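Choline kinase (Cryptosporidium parvum, PDB 3MES) probably phosphorylates choline and ethanolamine with ATP in a magnesium-dependent reaction, as other choline/ethanolamine kinases do. Local coordinates at residues B[59-64]-B[139-144]; B[155-160]-B[272-277]; B[268-273]-B[307-312]. All coordinates share one frame; numbering follows the deposited sequence.

Contact 1. Residues B[59-64]-B[139-144]; sequences RKNIPG and IIADFP
A classic beta bulge at I140 and A141, on strand 139-143, one of the two outermost strands of the five-stranded antiparallel sheet, receives N61, I62 and P63 where the chain leaves helix 51-61. Both bulge residues stand opposite I148 of strand 146-150, and this break in alternation turns two consecutive side chains toward the 59-64 segment. The contact is small and apolar, carried largely by I140 CG2, with a second methyl contact at A141. In I140, chi1 of -60° sets CG1 beside the backbone N and leaves CG2 anti to it, facing the turn: I140 CG2 sits 3.9 Å from P63 CD, the two side chains meeting at a slant, and 4.0 Å from the carbonyl O of N61. I62 stands farther off, its CG1 4.4 Å from I140 CG2. One residue on, the methyl of A141 meets only the root of an asparagine, with A141 CB 3.9 Å from N61 CB. The rest of N61 turns back on its helix: chi1 of -63° sets its CG beside the backbone N, and ND2 hydrogen-bonds to the carbonyl O of I57. I62 and I140 both pack on I148 and I105, while I139 and D142 hold the strand to helix 120-132, D142 through a salt bridge with R128. The I140 side chain is about 9 Å from the bound ADP and close to that of E150, one of the ADP-binding residues. The C-terminal end of helix 51-61 packed beside the outer strands of the five-stranded antiparallel sheet belongs to the nucleotide-binding N-terminal lobe of the protein-kinase-like fold.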
# COMPACT_ATOMS: atom_id res chain seq x y z
N ARG B 59 -2.40 -17.15 29.17
CA ARG B 59 -1.28 -18.08 29.20
C ARG B 59 -1.73 -19.47 28.76
O ARG B 59 -0.92 -20.26 28.27
CB ARG B 59 -0.65 -18.16 30.59
CG ARG B 59 -0.95 -16.98 31.49
CD ARG B 59 0.29 -16.50 32.23
NE ARG B 59 1.28 -17.54 32.47
CZ ARG B 59 1.27 -18.37 33.51
NH1 ARG B 59 0.31 -18.31 34.41
NH2 ARG B 59 2.23 -19.28 33.63
N LYS B 60 -3.01 -19.75 28.92
CA LYS B 60 -3.55 -21.08 28.64
C LYS B 60 -3.87 -21.27 27.16
O LYS B 60 -3.84 -22.39 26.65
CB LYS B 60 -4.80 -21.33 29.48
CG LYS B 60 -5.50 -22.64 29.18
CD LYS B 60 -6.70 -22.85 30.10
CE LYS B 60 -7.32 -24.22 29.89
NZ LYS B 60 -8.39 -24.50 30.89
N ASN B 61 -4.18 -20.17 26.47
CA ASN B 61 -4.69 -20.25 25.11
C ASN B 61 -3.78 -19.63 24.06
O ASN B 61 -3.88 -19.95 22.87
CB ASN B 61 -6.08 -19.62 25.04
CG ASN B 61 -7.10 -20.37 25.88
OD1 ASN B 61 -7.59 -21.43 25.49
ND2 ASN B 61 -7.42 -19.82 27.05
N ILE B 62 -2.88 -18.74 24.48
CA ILE B 62 -1.97 -18.09 23.56
C ILE B 62 -0.66 -18.86 23.43
O ILE B 62 0.12 -18.91 24.38
CB ILE B 62 -1.64 -16.65 24.00
CG1 ILE B 62 -2.92 -15.87 24.29
CG2 ILE B 62 -0.79 -15.95 22.95
CD1 ILE B 62 -2.68 -14.46 24.78
N PRO B 63 -0.41 -19.45 22.25
CA PRO B 63 0.80 -20.22 22.02
C PRO B 63 2.05 -19.49 22.50
O PRO B 63 2.27 -18.34 22.14
CB PRO B 63 0.83 -20.37 20.50
CG PRO B 63 -0.60 -20.32 20.10
CD PRO B 63 -1.26 -19.37 21.05
N GLY B 64 2.86 -20.16 23.32
CA GLY B 64 4.11 -19.59 23.80
C GLY B 64 4.01 -18.93 25.16
O GLY B 64 5.02 -18.72 25.84
N ILE B 139 -7.92 -14.30 15.03
CA ILE B 139 -8.48 -14.79 16.28
C ILE B 139 -7.58 -15.88 16.86
O ILE B 139 -7.34 -16.90 16.22
CB ILE B 139 -9.89 -15.39 16.08
CG1 ILE B 139 -10.90 -14.30 15.69
CG2 ILE B 139 -10.36 -16.10 17.34
CD1 ILE B 139 -12.27 -14.85 15.36
N ILE B 140 -7.09 -15.65 18.07
CA ILE B 140 -6.22 -16.62 18.72
C ILE B 140 -7.01 -17.57 19.60
O ILE B 140 -6.71 -18.76 19.68
CB ILE B 140 -5.13 -15.91 19.55
CG1 ILE B 140 -4.28 -15.01 18.64
CG2 ILE B 140 -4.26 -16.92 20.28
CD1 ILE B 140 -3.38 -14.06 19.38
N ALA B 141 -8.04 -17.05 20.26
CA ALA B 141 -8.94 -17.86 21.07
C ALA B 141 -10.35 -17.29 20.99
O ALA B 141 -10.55 -16.08 21.05
CB ALA B 141 -8.46 -17.91 22.51
N ASP B 142 -11.33 -18.18 20.86
CA ASP B 142 -12.71 -17.77 20.63
C ASP B 142 -13.69 -18.48 21.57
O ASP B 142 -13.91 -19.68 21.46
CB ASP B 142 -13.09 -18.05 19.17
CG ASP B 142 -14.52 -17.64 18.85
OD1 ASP B 142 -15.29 -17.39 19.79
OD2 ASP B 142 -14.86 -17.56 17.65
N PHE B 143 -14.27 -17.72 22.49
CA PHE B 143 -15.28 -18.25 23.40
C PHE B 143 -16.52 -17.36 23.45
O PHE B 143 -16.50 -16.23 22.96
CB PHE B 143 -14.71 -18.46 24.81
CG PHE B 143 -13.86 -17.33 25.30
CD1 PHE B 143 -14.41 -16.32 26.08
CD2 PHE B 143 -12.51 -17.28 25.01
CE1 PHE B 143 -13.63 -15.27 26.53
CE2 PHE B 143 -11.72 -16.24 25.46
CZ PHE B 143 -12.28 -15.23 26.23
N PRO B 144 -17.61 -17.87 24.04
CA PRO B 144 -18.91 -17.21 24.08
C PRO B 144 -18.87 -15.79 24.66
O PRO B 144 -19.48 -14.89 24.08
CB PRO B 144 -19.74 -18.12 24.98
CG PRO B 144 -19.11 -19.47 24.83
CD PRO B 144 -17.64 -19.19 24.69

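Contact 2. Residues B[155-160]-B[272-277]; sequences EPLTTK and NNLLQT. With PT3 (N-propyl-tartramic acid), chain L.
The small three-stranded antiparallel sheet beside the bound nucleotide starts with strand 155-156, where E155 and P156 pair with Q276 and L275 of the central strand 274-276. E155 and Q276 form the hydrogen-bonded pair. Its sound member is Q276 N to E155 O, 2.8 Å and nearly straight at 171°, although the donor stands well above the carbonyl plane; the return bond from E155 N to Q276 O is weak at 3.5 Å. P156 and L275 make the next, non-hydrogen-bonded pair. Beyond them L157 N gives its hydrogen to L274 O at 2.9 Å, approaching almost end-on to the carbonyl (C=O...N angle 174°). The same oxygen takes a CA-H...O contact from P156 CA at 3.4 Å.

Side chains pack on both sides of the pair. On one, P156 CB rests 4.0 Å from L275 CD2 and also touches N272 near its CA and OD1. On the other side of the chain L157, with CG set beside its backbone N, drives CD1 to 3.4 Å from L274 CB, a tight fit between two buried leucines. N272 points away at its root, but its amide reaches back: OD1 lies by the proline while ND2 comes 3.1 Å from C43, the propyl end of the bound N-propyl-tartramic acid. N272 and L275 also touch ADP.

Strand 281-283 completes the sheet on the far side of 274-276, with L275 and R282 joined through their backbones and L274 packed on I281 and M283. From 155-156 the chain runs on to helix 165-179, and L274 also rests on L269 of the loop that leads into strand 274-276.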
# COMPACT_ATOMS: atom_id res chain seq x y z
N GLU B 155 -0.43 3.30 14.43
CA GLU B 155 -1.14 4.53 14.75
C GLU B 155 -2.31 4.75 13.80
O GLU B 155 -2.16 4.61 12.59
CB GLU B 155 -0.19 5.72 14.71
CG GLU B 155 0.64 5.87 15.97
CD GLU B 155 -0.22 6.11 17.20
OE1 GLU B 155 -0.90 7.15 17.24
OE2 GLU B 155 -0.21 5.25 18.11
N PRO B 156 -3.48 5.11 14.36
CA PRO B 156 -4.65 5.38 13.54
C PRO B 156 -4.43 6.63 12.70
O PRO B 156 -3.94 7.63 13.21
CB PRO B 156 -5.75 5.63 14.57
CG PRO B 156 -5.03 6.11 15.78
CD PRO B 156 -3.72 5.38 15.79
N LEU B 157 -4.78 6.57 11.42
CA LEU B 157 -4.66 7.73 10.54
C LEU B 157 -5.37 8.93 11.15
O LEU B 157 -6.29 8.78 11.94
CB LEU B 157 -5.26 7.43 9.17
CG LEU B 157 -4.57 6.34 8.34
CD1 LEU B 157 -5.43 5.96 7.14
CD2 LEU B 157 -3.19 6.79 7.90
N THR B 158 -4.92 10.13 10.80
CA THR B 158 -5.60 11.34 11.22
C THR B 158 -6.53 11.81 10.11
O THR B 158 -6.38 11.41 8.96
CB THR B 158 -4.62 12.47 11.55
OG1 THR B 158 -3.83 12.78 10.40
CG2 THR B 158 -3.71 12.07 12.70
N THR B 159 -7.47 12.67 10.46
CA THR B 159 -8.41 13.20 9.48
C THR B 159 -7.67 13.92 8.34
O THR B 159 -8.08 13.85 7.19
CB THR B 159 -9.43 14.15 10.12
OG1 THR B 159 -10.02 13.52 11.26
CG2 THR B 159 -10.52 14.52 9.12
N LYS B 160 -6.59 14.62 8.68
CA LYS B 160 -5.83 15.37 7.68
C LYS B 160 -5.05 14.44 6.76
O LYS B 160 -4.95 14.68 5.56
CB LYS B 160 -4.90 16.37 8.35
CG LYS B 160 -5.64 17.52 9.02
CD LYS B 160 -4.74 18.33 9.94
CE LYS B 160 -5.54 19.44 10.62
NZ LYS B 160 -4.74 20.17 11.64
N ASN B 272 -9.93 6.51 12.18
CA ASN B 272 -9.59 5.79 13.41
C ASN B 272 -9.69 4.28 13.26
O ASN B 272 -9.27 3.53 14.14
CB ASN B 272 -10.45 6.29 14.57
CG ASN B 272 -10.09 7.70 14.99
OD1 ASN B 272 -8.95 7.98 15.36
ND2 ASN B 272 -11.07 8.60 14.95
N ASN B 273 -10.25 3.83 12.14
CA ASN B 273 -10.34 2.40 11.85
C ASN B 273 -9.32 1.96 10.82
O ASN B 273 -9.38 0.85 10.28
CB ASN B 273 -11.76 2.03 11.42
CG ASN B 273 -12.72 1.96 12.59
OD1 ASN B 273 -12.29 1.79 13.73
ND2 ASN B 273 -14.01 2.09 12.31
N LEU B 274 -8.37 2.85 10.54
CA LEU B 274 -7.25 2.54 9.66
C LEU B 274 -5.95 2.72 10.43
O LEU B 274 -5.52 3.85 10.68
CB LEU B 274 -7.28 3.45 8.43
CG LEU B 274 -8.47 3.26 7.49
CD1 LEU B 274 -8.70 4.51 6.64
CD2 LEU B 274 -8.29 2.02 6.63
N LEU B 275 -5.32 1.61 10.79
CA LEU B 275 -4.07 1.65 11.55
C LEU B 275 -2.86 1.60 10.62
O LEU B 275 -2.76 0.72 9.76
CB LEU B 275 -4.01 0.50 12.55
CG LEU B 275 -5.21 0.37 13.49
CD1 LEU B 275 -4.97 -0.72 14.53
CD2 LEU B 275 -5.49 1.70 14.17
N GLN B 276 -1.95 2.54 10.79
CA GLN B 276 -0.74 2.58 9.98
C GLN B 276 0.37 1.76 10.62
O GLN B 276 1.07 2.23 11.51
CB GLN B 276 -0.27 4.03 9.78
CG GLN B 276 1.11 4.14 9.18
CD GLN B 276 1.13 3.82 7.70
OE1 GLN B 276 1.82 2.90 7.26
NE2 GLN B 276 0.37 4.58 6.92
N THR B 277 0.51 0.52 10.17
CA THR B 277 1.56 -0.35 10.67
C THR B 277 2.87 -0.02 9.97
O THR B 277 2.96 0.97 9.23
CB THR B 277 1.22 -1.84 10.47
OG1 THR B 277 1.38 -2.20 9.09
CG2 THR B 277 -0.21 -2.11 10.91
O1 PT3 L . -16.97 1.27 16.17
O11 PT3 L . -18.63 1.46 17.65
C1 PT3 L . -17.69 1.92 16.96
C2 PT3 L . -17.40 3.41 17.07
O2 PT3 L . -18.23 4.02 18.06
C3 PT3 L . -17.67 4.04 15.70
O3 PT3 L . -18.66 5.06 15.81
C4 PT3 L . -16.36 4.62 15.20
O41 PT3 L . -16.08 4.61 14.00
N4 PT3 L . -15.57 5.10 16.16
C41 PT3 L . -14.25 5.69 15.87
C42 PT3 L . -13.78 6.51 17.07
C43 PT3 L . -13.55 7.97 16.67

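Contact 3. Residues B[268-273]-B[307-312]; sequences DLQENN and YDYCSE. With MG (magnesium ion), chain M; PT3 (N-propyl-tartramic acid), chain L; DME (decamethonium ion), chain K.
Y307 O is gripped by the magnesium ion, 2.3 Å away, and by a weak hydrogen bond from T159 OG1. From the facing loop E271 turns its carboxylate to the same ion, unevenly: OE2 at 2.4 Å, with OE1 a longer 2.7 Å. Its CG sits between the backbone N and carbonyl carbon (chi1 64°) and the chain bends again at chi2, folding the carboxylate round to the metal. The shared cation would offset the closeness of E271 OE1 to Y307 O, two acceptors 3.1 Å apart; E304 O is a further ligand.

The ring of Y309 lies beside the metal. C9 of decamethonium lies 4.1 Å above one face, toward the rim, and Y307 O lies over the opposite face. At the edge, in plane, stand Q270 CG, 3.6 Å from Y309 CE2, and N272 ND2. Y309 OH is hydrogen-bonded to E304 OE1 and to Y394 OH, which fixes the far end of the ring, while Y309 CB packs 3.6 Å from C43 of N-propyl-tartramic acid. Within the loop, D268 O accepts Q270 N and N273 ND2 from opposite faces of its plane. D268 OD1 approaches the trimethylammonium carbon C16 of decamethonium at 3.4 Å. The sequence of this loop, from H266 to N273, fits Brenner's phosphotransferase motif, here lining the pocket that probably accepts choline.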
# COMPACT_ATOMS: atom_id res chain seq x y z
N ASP B 268 -17.88 1.60 7.51
CA ASP B 268 -17.51 2.53 8.58
C ASP B 268 -16.02 2.79 8.52
O ASP B 268 -15.37 2.96 9.56
CB ASP B 268 -17.88 1.94 9.94
CG ASP B 268 -17.61 2.90 11.09
OD1 ASP B 268 -17.71 4.13 10.88
OD2 ASP B 268 -17.31 2.43 12.21
N LEU B 269 -15.47 2.82 7.32
CA LEU B 269 -14.03 2.96 7.15
C LEU B 269 -13.58 4.40 7.39
O LEU B 269 -13.26 5.12 6.45
CB LEU B 269 -13.59 2.47 5.77
CG LEU B 269 -12.09 2.19 5.62
CD1 LEU B 269 -11.62 1.20 6.68
CD2 LEU B 269 -11.77 1.68 4.22
N GLN B 270 -13.58 4.80 8.65
CA GLN B 270 -13.11 6.12 9.05
C GLN B 270 -11.65 6.06 9.51
O GLN B 270 -11.11 4.97 9.71
CB GLN B 270 -14.04 6.71 10.13
CG GLN B 270 -13.36 7.55 11.20
CD GLN B 270 -13.40 6.89 12.56
OE1 GLN B 270 -14.13 5.92 12.77
NE2 GLN B 270 -12.63 7.42 13.50
N GLU B 271 -11.01 7.21 9.65
CA GLU B 271 -9.56 7.25 9.89
C GLU B 271 -9.12 6.48 11.13
O GLU B 271 -8.05 5.87 11.14
CB GLU B 271 -9.05 8.70 9.94
CG GLU B 271 -9.60 9.54 11.08
CD GLU B 271 -10.98 10.09 10.77
OE1 GLU B 271 -11.55 10.77 11.65
OE2 GLU B 271 -11.49 9.85 9.66
N ASN B 272 -9.93 6.51 12.18
CA ASN B 272 -9.59 5.79 13.41
C ASN B 272 -9.69 4.28 13.26
O ASN B 272 -9.27 3.53 14.14
CB ASN B 272 -10.45 6.29 14.57
CG ASN B 272 -10.09 7.70 14.99
OD1 ASN B 272 -8.95 7.98 15.36
ND2 ASN B 272 -11.07 8.60 14.95
N ASN B 273 -10.25 3.83 12.14
CA ASN B 273 -10.34 2.40 11.85
C ASN B 273 -9.32 1.96 10.82
O ASN B 273 -9.38 0.85 10.28
CB ASN B 273 -11.76 2.03 11.42
CG ASN B 273 -12.72 1.96 12.59
OD1 ASN B 273 -12.29 1.79 13.73
ND2 ASN B 273 -14.01 2.09 12.31
N TYR B 307 -14.96 14.90 9.02
CA TYR B 307 -15.18 14.76 10.46
C TYR B 307 -13.96 14.30 11.24
O TYR B 307 -13.41 13.22 10.99
CB TYR B 307 -16.39 13.86 10.72
CG TYR B 307 -17.57 14.27 9.88
CD1 TYR B 307 -18.31 15.41 10.19
CD2 TYR B 307 -17.93 13.54 8.75
CE1 TYR B 307 -19.38 15.80 9.41
CE2 TYR B 307 -19.00 13.93 7.96
CZ TYR B 307 -19.72 15.06 8.30
OH TYR B 307 -20.78 15.44 7.52
N ASP B 308 -13.53 15.14 12.17
CA ASP B 308 -12.40 14.85 13.04
C ASP B 308 -12.91 14.57 14.44
O ASP B 308 -13.45 15.45 15.09
CB ASP B 308 -11.44 16.04 13.05
CG ASP B 308 -10.12 15.73 13.72
OD1 ASP B 308 -9.82 14.54 13.95
OD2 ASP B 308 -9.37 16.69 14.01
N TYR B 309 -12.76 13.32 14.89
CA TYR B 309 -13.25 12.92 16.21
C TYR B 309 -12.16 12.98 17.27
O TYR B 309 -12.26 12.33 18.31
CB TYR B 309 -13.86 11.51 16.14
CG TYR B 309 -14.75 11.29 14.94
CD1 TYR B 309 -15.96 11.95 14.82
CD2 TYR B 309 -14.36 10.44 13.92
CE1 TYR B 309 -16.77 11.76 13.72
CE2 TYR B 309 -15.16 10.24 12.81
CZ TYR B 309 -16.37 10.90 12.72
OH TYR B 309 -17.16 10.70 11.61
N CYS B 310 -11.11 13.75 17.00
CA CYS B 310 -10.03 13.93 17.96
C CYS B 310 -10.07 15.32 18.58
O CYS B 310 -9.11 16.08 18.48
CB CYS B 310 -8.67 13.69 17.30
SG CYS B 310 -8.30 11.96 16.95
N SER B 311 -11.19 15.64 19.21
CA SER B 311 -11.36 16.91 19.90
C SER B 311 -11.73 16.64 21.35
O SER B 311 -12.49 15.72 21.65
CB SER B 311 -12.45 17.74 19.22
OG SER B 311 -12.58 19.02 19.82
N GLU B 312 -11.19 17.45 22.26
CA GLU B 312 -11.37 17.20 23.69
C GLU B 312 -12.35 18.17 24.35
O GLU B 312 -12.66 18.04 25.53
CB GLU B 312 -10.02 17.21 24.42
CG GLU B 312 -9.08 16.11 23.93
CD GLU B 312 -7.65 16.32 24.38
OE1 GLU B 312 -6.74 16.14 23.54
OE2 GLU B 312 -7.43 16.67 25.56
MG MG M . -13.33 11.33 9.76
O1 PT3 L . -16.97 1.27 16.17
O11 PT3 L . -18.63 1.46 17.65
C1 PT3 L . -17.69 1.92 16.96
C2 PT3 L . -17.40 3.41 17.07
O2 PT3 L . -18.23 4.02 18.06
C3 PT3 L . -17.67 4.04 15.70
O3 PT3 L . -18.66 5.06 15.81
C4 PT3 L . -16.36 4.62 15.20
O41 PT3 L . -16.08 4.61 14.00
N4 PT3 L . -15.57 5.10 16.16
C41 PT3 L . -14.25 5.69 15.87
C42 PT3 L . -13.78 6.51 17.07
C43 PT3 L . -13.55 7.97 16.67
N1 DME K . -11.40 8.95 20.24
C2 DME K . -12.63 8.90 21.05
C3 DME K . -13.74 8.19 20.27
C4 DME K . -15.11 8.45 20.90
C5 DME K . -16.22 7.69 20.17
C6 DME K . -16.47 8.27 18.77
C7 DME K . -17.87 8.87 18.65
C8 DME K . -18.68 8.18 17.55
C9 DME K . -18.56 8.92 16.22
C10 DME K . -18.42 7.93 15.06
C11 DME K . -19.11 8.46 13.80
N12 DME K . -19.04 7.46 12.72
C13 DME K . -10.70 10.23 20.47
C14 DME K . -10.52 7.84 20.62
C15 DME K . -11.75 8.84 18.81
C16 DME K . -17.64 7.11 12.45
C17 DME K . -19.77 6.25 13.14
C18 DME K . -19.64 8.02 11.50

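In the fold
Contact 1 lies in the N-terminal lobe, far from the centre of the chain, about 27 Å between centres from contact 2 and 30 Å from contact 3, and is partly buried, apolar packing of a helix end on an edge strand. Contacts 2 and 3 are close neighbours, with centres about 8 Å apart nearer the middle of the chain, and share N272 and N273. Contact 2 relies on backbone pairing and leucine packing; contact 3, more deeply buried, relies on a magnesium ion and an aromatic ring amid ligands. T159, just past strand 155-156, ties the two together through OG1, which hydrogen-bonds to D308 OD1 at 2.9 Å.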